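Local coordinates for trwC protein (Escherichia coli, PDB 1OMH) that binds origin-of-transfer DNA and, as a conjugative relaxase, probably nicks it for transfer, this chain being the N-terminal relaxase domain, at residues K79-L84 with L180-I185; A123-R128 with G141-G146. One frame throughout, in Å; residues are numbered along the deposited sequence.

Contact 1: K79-L84 with L180-I185; sequences KERIGL and LKNDEI. With nucleotides of chain A.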
# COMPACT_ATOMS: atom_id res chain seq x y z
N LYS B 79 13.13 -16.30 -10.01
CA LYS B 79 13.44 -15.11 -9.22
C LYS B 79 13.17 -15.38 -7.76
O LYS B 79 12.17 -16.01 -7.41
CB LYS B 79 12.59 -13.92 -9.67
CG LYS B 79 12.81 -13.51 -11.11
CD LYS B 79 12.03 -12.26 -11.43
CE LYS B 79 12.32 -11.80 -12.85
NZ LYS B 79 11.70 -10.47 -13.13
N GLU B 80 14.05 -14.92 -6.89
CA GLU B 80 13.80 -15.13 -5.48
C GLU B 80 12.88 -14.00 -5.06
O GLU B 80 13.01 -12.86 -5.52
CB GLU B 80 15.10 -15.09 -4.66
CG GLU B 80 15.80 -13.77 -4.62
CD GLU B 80 16.98 -13.80 -3.68
OE1 GLU B 80 16.76 -14.02 -2.47
OE2 GLU B 80 18.12 -13.63 -4.16
N ARG B 81 11.92 -14.33 -4.21
CA ARG B 81 10.95 -13.36 -3.74
C ARG B 81 11.35 -12.88 -2.37
O ARG B 81 11.70 -13.67 -1.50
CB ARG B 81 9.56 -13.99 -3.73
CG ARG B 81 9.05 -14.27 -5.14
CD ARG B 81 7.75 -15.06 -5.15
NE ARG B 81 7.22 -15.16 -6.51
CZ ARG B 81 6.05 -15.71 -6.82
NH1 ARG B 81 5.27 -16.21 -5.87
NH2 ARG B 81 5.65 -15.73 -8.09
N ILE B 82 11.31 -11.56 -2.18
CA ILE B 82 11.70 -10.96 -0.92
C ILE B 82 10.51 -10.48 -0.11
O ILE B 82 10.65 -10.18 1.08
CB ILE B 82 12.65 -9.77 -1.16
CG1 ILE B 82 11.91 -8.65 -1.90
CG2 ILE B 82 13.84 -10.22 -2.00
CD1 ILE B 82 12.74 -7.39 -2.10
N GLY B 83 9.36 -10.40 -0.75
CA GLY B 83 8.17 -9.96 -0.05
C GLY B 83 6.98 -9.65 -0.93
O GLY B 83 6.96 -9.94 -2.13
N LEU B 84 5.97 -9.06 -0.31
CA LEU B 84 4.74 -8.69 -0.98
C LEU B 84 4.36 -7.31 -0.47
O LEU B 84 4.16 -7.12 0.73
CB LEU B 84 3.64 -9.69 -0.62
CG LEU B 84 2.25 -9.42 -1.19
CD1 LEU B 84 2.32 -9.41 -2.72
CD2 LEU B 84 1.28 -10.49 -0.70
N LEU B 180 6.46 -17.54 2.43
CA LEU B 180 5.01 -17.43 2.52
C LEU B 180 4.34 -17.91 1.24
O LEU B 180 4.80 -17.62 0.14
CB LEU B 180 4.63 -15.97 2.78
CG LEU B 180 3.16 -15.56 2.75
CD1 LEU B 180 2.47 -15.95 4.05
CD2 LEU B 180 3.06 -14.04 2.54
N LYS B 181 3.27 -18.70 1.38
CA LYS B 181 2.52 -19.10 0.20
C LYS B 181 1.52 -17.94 0.18
O LYS B 181 0.57 -17.93 0.95
CB LYS B 181 1.79 -20.42 0.39
CG LYS B 181 0.95 -20.82 -0.83
CD LYS B 181 0.41 -22.23 -0.74
CE LYS B 181 -0.35 -22.58 -2.02
NZ LYS B 181 0.48 -22.34 -3.23
N ASN B 182 1.77 -16.95 -0.67
CA ASN B 182 0.95 -15.74 -0.74
C ASN B 182 -0.41 -15.83 -1.41
O ASN B 182 -1.18 -14.87 -1.41
CB ASN B 182 1.74 -14.60 -1.41
CG ASN B 182 2.00 -14.87 -2.89
OD1 ASN B 182 1.20 -15.50 -3.58
ND2 ASN B 182 3.12 -14.35 -3.40
N ASP B 183 -0.70 -16.99 -1.99
CA ASP B 183 -1.96 -17.22 -2.70
C ASP B 183 -3.18 -16.56 -2.09
O ASP B 183 -3.82 -15.71 -2.72
CB ASP B 183 -2.21 -18.72 -2.84
CG ASP B 183 -1.20 -19.39 -3.74
OD1 ASP B 183 -0.05 -18.91 -3.81
OD2 ASP B 183 -1.55 -20.41 -4.36
N GLU B 184 -3.52 -16.96 -0.87
CA GLU B 184 -4.70 -16.43 -0.20
C GLU B 184 -4.71 -14.92 -0.08
O GLU B 184 -5.75 -14.29 -0.25
CB GLU B 184 -4.84 -17.06 1.19
CG GLU B 184 -5.35 -18.49 1.19
CD GLU B 184 -6.79 -18.61 0.71
OE1 GLU B 184 -7.01 -18.89 -0.49
OE2 GLU B 184 -7.71 -18.41 1.53
N ILE B 185 -3.56 -14.32 0.20
CA ILE B 185 -3.50 -12.87 0.33
C ILE B 185 -3.63 -12.18 -1.04
O ILE B 185 -4.49 -11.32 -1.22
CB ILE B 185 -2.19 -12.43 1.02
CG1 ILE B 185 -2.18 -12.98 2.45
CG2 ILE B 185 -2.08 -10.89 1.03
CD1 ILE B 185 -0.87 -12.79 3.18
P DG A 17 4.77 -17.13 -14.24
OP1 DG A 17 4.80 -17.46 -15.69
OP2 DG A 17 5.32 -15.83 -13.78
O5' DG A 17 3.26 -17.22 -13.74
C5' DG A 17 2.32 -18.11 -14.36
C4' DG A 17 1.08 -18.20 -13.51
O4' DG A 17 1.48 -18.61 -12.18
C3' DG A 17 0.35 -16.87 -13.33
O3' DG A 17 -0.89 -16.99 -14.05
C2' DG A 17 -0.18 -16.95 -11.91
C1' DG A 17 0.64 -18.00 -11.23
N9 DG A 17 1.41 -17.64 -10.05
C8 DG A 17 2.59 -16.94 -9.94
N7 DG A 17 3.04 -16.91 -8.71
C5 DG A 17 2.08 -17.61 -7.98
C6 DG A 17 2.01 -17.92 -6.60
O6 DG A 17 2.81 -17.64 -5.70
N1 DG A 17 0.85 -18.65 -6.31
C2 DG A 17 -0.10 -19.02 -7.22
N2 DG A 17 -1.15 -19.71 -6.77
N3 DG A 17 -0.04 -18.74 -8.50
C4 DG A 17 1.07 -18.04 -8.81
P DT A 18 -1.98 -15.80 -14.02
OP1 DT A 18 -3.15 -16.36 -14.73
OP2 DT A 18 -1.33 -14.57 -14.54
O5' DT A 18 -2.35 -15.57 -12.48
C5' DT A 18 -3.35 -16.37 -11.82
C4' DT A 18 -3.44 -16.05 -10.34
O4' DT A 18 -2.14 -16.16 -9.71
C3' DT A 18 -3.92 -14.62 -10.06
O3' DT A 18 -5.21 -14.78 -9.42
C2' DT A 18 -3.19 -14.22 -8.79
C1' DT A 18 -2.12 -15.27 -8.62
N1 DT A 18 -0.75 -14.99 -8.15
C2 DT A 18 -0.51 -15.37 -6.84
O2 DT A 18 -1.34 -15.94 -6.15
N3 DT A 18 0.73 -15.07 -6.38
C4 DT A 18 1.75 -14.45 -7.06
O4 DT A 18 2.83 -14.24 -6.50
C5 DT A 18 1.45 -14.09 -8.44
C7 DT A 18 2.50 -13.41 -9.26
C6 DT A 18 0.22 -14.37 -8.91
P DC A 16 9.10 -16.28 -9.73
OP1 DC A 16 10.05 -15.92 -10.81
OP2 DC A 16 8.43 -15.21 -8.94
O5' DC A 16 7.98 -17.25 -10.34
C5' DC A 16 8.24 -18.01 -11.52
C4' DC A 16 7.10 -18.97 -11.83
O4' DC A 16 6.88 -19.85 -10.69
C3' DC A 16 5.76 -18.26 -12.06
O3' DC A 16 5.51 -18.33 -13.48
C2' DC A 16 4.73 -19.27 -11.56
C1' DC A 16 5.52 -20.23 -10.70
N1 DC A 16 5.07 -20.70 -9.37
C2 DC A 16 4.75 -22.06 -9.26
O2 DC A 16 4.91 -22.79 -10.24
N3 DC A 16 4.28 -22.55 -8.09
C4 DC A 16 4.13 -21.74 -7.05
N4 DC A 16 3.65 -22.27 -5.92
C5 DC A 16 4.46 -20.35 -7.12
C6 DC A 16 4.93 -19.87 -8.29
O HOH W 1 6.03 -17.30 -3.09
O HOH W 2 5.31 -12.80 -2.24

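Contact 2: A123-R128 with G141-G146; sequences ARAQAR and GNLVIG. With nucleotides of chain A.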
# COMPACT_ATOMS: atom_id res chain seq x y z
N ALA B 123 -4.51 -13.32 8.80
CA ALA B 123 -5.32 -14.50 9.06
C ALA B 123 -5.25 -15.42 7.85
O ALA B 123 -5.63 -16.59 7.92
CB ALA B 123 -6.77 -14.10 9.33
N ARG B 124 -4.74 -14.89 6.73
CA ARG B 124 -4.61 -15.66 5.50
C ARG B 124 -3.18 -16.13 5.22
O ARG B 124 -2.93 -16.77 4.20
CB ARG B 124 -5.14 -14.84 4.32
CG ARG B 124 -6.64 -14.61 4.35
CD ARG B 124 -7.08 -13.61 3.29
NE ARG B 124 -8.54 -13.56 3.14
CZ ARG B 124 -9.38 -13.05 4.04
NH1 ARG B 124 -8.92 -12.52 5.17
NH2 ARG B 124 -10.69 -13.07 3.80
N ALA B 125 -2.26 -15.84 6.13
CA ALA B 125 -0.87 -16.25 5.96
C ALA B 125 -0.80 -17.77 5.94
O ALA B 125 -1.38 -18.43 6.81
CB ALA B 125 -0.01 -15.72 7.10
N GLN B 126 -0.09 -18.32 4.97
CA GLN B 126 0.05 -19.76 4.85
C GLN B 126 1.45 -20.17 4.42
O GLN B 126 2.23 -19.37 3.93
CB GLN B 126 -0.94 -20.32 3.82
CG GLN B 126 -2.39 -19.99 4.08
CD GLN B 126 -3.32 -20.80 3.19
OE1 GLN B 126 -3.17 -20.81 1.97
NE2 GLN B 126 -4.28 -21.48 3.82
N ALA B 127 1.74 -21.45 4.61
CA ALA B 127 3.03 -22.02 4.23
C ALA B 127 2.79 -23.49 3.92
O ALA B 127 1.74 -24.03 4.26
CB ALA B 127 4.02 -21.88 5.37
N ARG B 128 3.74 -24.13 3.26
CA ARG B 128 3.60 -25.54 2.95
C ARG B 128 4.53 -26.39 3.80
O ARG B 128 5.46 -25.88 4.43
CB ARG B 128 3.89 -25.79 1.47
CG ARG B 128 2.96 -25.06 0.52
CD ARG B 128 3.76 -24.23 -0.46
NE ARG B 128 3.95 -24.90 -1.73
CZ ARG B 128 4.70 -24.42 -2.72
NH1 ARG B 128 5.35 -23.27 -2.58
NH2 ARG B 128 4.78 -25.08 -3.86
N GLY B 141 -1.14 -18.05 10.03
CA GLY B 141 -1.73 -16.91 10.71
C GLY B 141 -0.75 -15.92 11.31
O GLY B 141 -1.08 -15.22 12.25
N ASN B 142 0.47 -15.86 10.78
CA ASN B 142 1.44 -14.91 11.31
C ASN B 142 2.28 -14.31 10.18
O ASN B 142 2.68 -15.00 9.25
CB ASN B 142 2.34 -15.56 12.38
CG ASN B 142 3.24 -16.66 11.84
OD1 ASN B 142 4.34 -16.39 11.35
ND2 ASN B 142 2.78 -17.90 11.92
N LEU B 143 2.51 -13.01 10.27
CA LEU B 143 3.30 -12.31 9.26
C LEU B 143 4.27 -11.33 9.90
O LEU B 143 4.12 -10.95 11.06
CB LEU B 143 2.37 -11.53 8.32
CG LEU B 143 1.45 -12.29 7.36
CD1 LEU B 143 0.53 -11.30 6.64
CD2 LEU B 143 2.30 -13.07 6.37
N VAL B 144 5.28 -10.95 9.13
CA VAL B 144 6.27 -9.96 9.55
C VAL B 144 6.04 -8.86 8.54
O VAL B 144 6.26 -9.05 7.34
CB VAL B 144 7.72 -10.52 9.43
CG1 VAL B 144 8.74 -9.46 9.83
CG2 VAL B 144 7.88 -11.75 10.31
N ILE B 145 5.54 -7.71 9.00
CA ILE B 145 5.23 -6.61 8.09
C ILE B 145 5.89 -5.28 8.46
O ILE B 145 5.88 -4.87 9.63
CB ILE B 145 3.71 -6.30 8.05
CG1 ILE B 145 2.89 -7.61 8.05
CG2 ILE B 145 3.38 -5.43 6.84
CD1 ILE B 145 3.31 -8.60 6.99
N GLY B 146 6.44 -4.61 7.46
CA GLY B 146 7.03 -3.31 7.65
C GLY B 146 6.08 -2.33 6.97
O GLY B 146 5.90 -2.38 5.75
P DT A 14 10.02 -22.85 1.69
OP1 DT A 14 10.58 -21.70 2.46
OP2 DT A 14 8.64 -23.31 1.97
O5' DT A 14 10.21 -22.56 0.14
C5' DT A 14 11.38 -21.89 -0.33
C4' DT A 14 11.39 -21.73 -1.83
O4' DT A 14 11.46 -23.02 -2.48
C3' DT A 14 10.18 -21.02 -2.44
O3' DT A 14 10.53 -19.66 -2.73
C2' DT A 14 10.07 -21.64 -3.82
C1' DT A 14 10.78 -22.99 -3.73
N1 DT A 14 9.94 -24.21 -3.86
C2 DT A 14 9.94 -24.85 -5.08
O2 DT A 14 10.57 -24.46 -6.05
N3 DT A 14 9.18 -25.99 -5.12
C4 DT A 14 8.43 -26.54 -4.10
O4 DT A 14 7.80 -27.58 -4.29
C5 DT A 14 8.46 -25.80 -2.86
C7 DT A 14 7.66 -26.30 -1.69
C6 DT A 14 9.20 -24.69 -2.80
P DG A 15 9.39 -18.58 -3.06
OP1 DG A 15 9.82 -17.28 -2.51
OP2 DG A 15 8.06 -19.14 -2.68
O5' DG A 15 9.38 -18.48 -4.65
C5' DG A 15 10.52 -18.02 -5.40
C4' DG A 15 10.40 -18.52 -6.81
O4' DG A 15 10.11 -19.92 -6.71
C3' DG A 15 9.27 -17.92 -7.66
O3' DG A 15 9.94 -17.19 -8.70
C2' DG A 15 8.77 -19.10 -8.47
C1' DG A 15 9.20 -20.32 -7.70
N9 DG A 15 8.22 -21.18 -7.06
C8 DG A 15 7.56 -21.02 -5.86
N7 DG A 15 6.92 -22.10 -5.49
C5 DG A 15 7.13 -22.99 -6.54
C6 DG A 15 6.70 -24.32 -6.72
O6 DG A 15 6.05 -25.03 -5.95
N1 DG A 15 7.13 -24.83 -7.94
C2 DG A 15 7.89 -24.14 -8.87
N2 DG A 15 8.21 -24.78 -9.99
N3 DG A 15 8.29 -22.91 -8.70
C4 DG A 15 7.88 -22.40 -7.53
P DC A 16 9.10 -16.28 -9.73
OP1 DC A 16 10.05 -15.92 -10.81
OP2 DC A 16 8.43 -15.21 -8.94
O5' DC A 16 7.98 -17.25 -10.34
C5' DC A 16 8.24 -18.01 -11.52
C4' DC A 16 7.10 -18.97 -11.83
O4' DC A 16 6.88 -19.85 -10.69
C3' DC A 16 5.76 -18.26 -12.06
O3' DC A 16 5.51 -18.33 -13.48
C2' DC A 16 4.73 -19.27 -11.56
C1' DC A 16 5.52 -20.23 -10.70
N1 DC A 16 5.07 -20.70 -9.37
C2 DC A 16 4.75 -22.06 -9.26
O2 DC A 16 4.91 -22.79 -10.24
N3 DC A 16 4.28 -22.55 -8.09
C4 DC A 16 4.13 -21.74 -7.05
N4 DC A 16 3.65 -22.27 -5.92
C5 DC A 16 4.46 -20.35 -7.12
C6 DC A 16 4.93 -19.87 -8.29

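Contact 1: K79-L84 with L180-I185
Arg81 and Asn182 meet at the DNA-reading surface of the relaxase domain, where strand 81-89 of its central antiparallel sheet faces the loop that leads into helix 183-187. Their direct contact is slight, Arg81 NH1 lying 3.8 Å from Asn182 ND2; what joins the segments is chiefly the DNA of chain A. Arg81, with a chain extended from CG to NE, presents an edge of its guanidinium to the Hoogsteen edge of DG17: NH1 donates to O6 at 2.9 Å, while NH2 reaches N7 at 2.9 Å, almost straight (177°). Arg81 NE also holds OP2 of DC16, at 2.7 Å, and NH2 gives this oxygen a second, more bent bond. One guanidinium thus bonds base and phosphate, and its charge is likely to offset part of the phosphate's. From the other segment, Asp183 takes the Watson-Crick side of DG17, its OD1 accepting from N1 at 2.7 Å and its OD2 from N2, so both the Hoogsteen and Watson-Crick edges are engaged, consistent with selection of guanine. Lys181 NZ meets that OD2 from above the carboxylate plane in a salt bridge. Asn182 pairs with the neighbouring thymine: OD1 accepts from DT18 N3 at 2.9 Å and ND2 donates to DT18 O4 at 3.1 Å. Its CG sits between backbone N and carbonyl carbon (chi1 68°), which turns the amide to the DNA, and a water accepts from ND2. Beneath this polar layer the Leu84 and Ile185 side chains lie alongside, pointing opposite ways, Leu84 CD2 3.8 Å from Ile185 CG2.

Contact 2: A123-R128 with G141-G146
Gly141 and Ala125 supply the hydrogen bond of this contact: Gly141 N donates to Ala125 O at 3.3 Å, straight at the hydrogen (177°), yet the donor stands 39° out of the carbonyl plane. Gly141 is in a left-handed conformation, and its neighbour Asn142 turns its side chain off the contact, ND2 bonding to Lys171 O. The apolar contact is Ala125 CB against Leu143 CD2, at 3.6 Å; CG of Leu143, anti to the carbonyl carbon (chi1 -69°), carries the branch there, and Leu180 and Ile185 also border that leucine. The same Ala125 CB makes a van der Waals contact with a carbonyl, 3.5 Å from Asn142 O. The segments flank the base of a beta hairpin, strands 126-131 and 134-139, and the Ala125-Gly141 bond lies just beyond its paired strands, before the chain enters strand 145-152 of the main sheet. A third group of interactions is with DNA of chain A. Arg128, bent about its second and third torsions, lays one guanidinium face under the methyl of DT14, C7 being 3.7 Å from CZ and over the group's centre. Toward DG15 it turns an edge, Arg128 NH2 donating to DG15 O6 at a modelled 2.4 Å, very short and of doubtful exact value. A serine in place of Arg128 would probably leave DG15 O6 without this donor and the DT14 methyl without its flat support. N7 of DG15 lies in the guanidinium plane, 3.5 Å from Arg128 NH1.

From the N terminus, residues 79-84 enter strand 81-89, next to strand 2-8 in the sheet; helices follow, the second of them ending just before 123-128. Contact 2 closes a short loop, the hairpin between 123-128 and 141-146, after which strands 145-152 and 158-167 are laid into the sheet. Only then does 180-185 return to 79-84, so contact 1 closes a loop of 95 intervening residues that contains contact 2 entirely. The two, with centres about 10 Å apart, also touch: Lys181 N is 2.8 Å from Gln126 O, a probable hydrogen bond. Hairpin, central sheet and helix 183-187 are thereby joined beside one DNA strand.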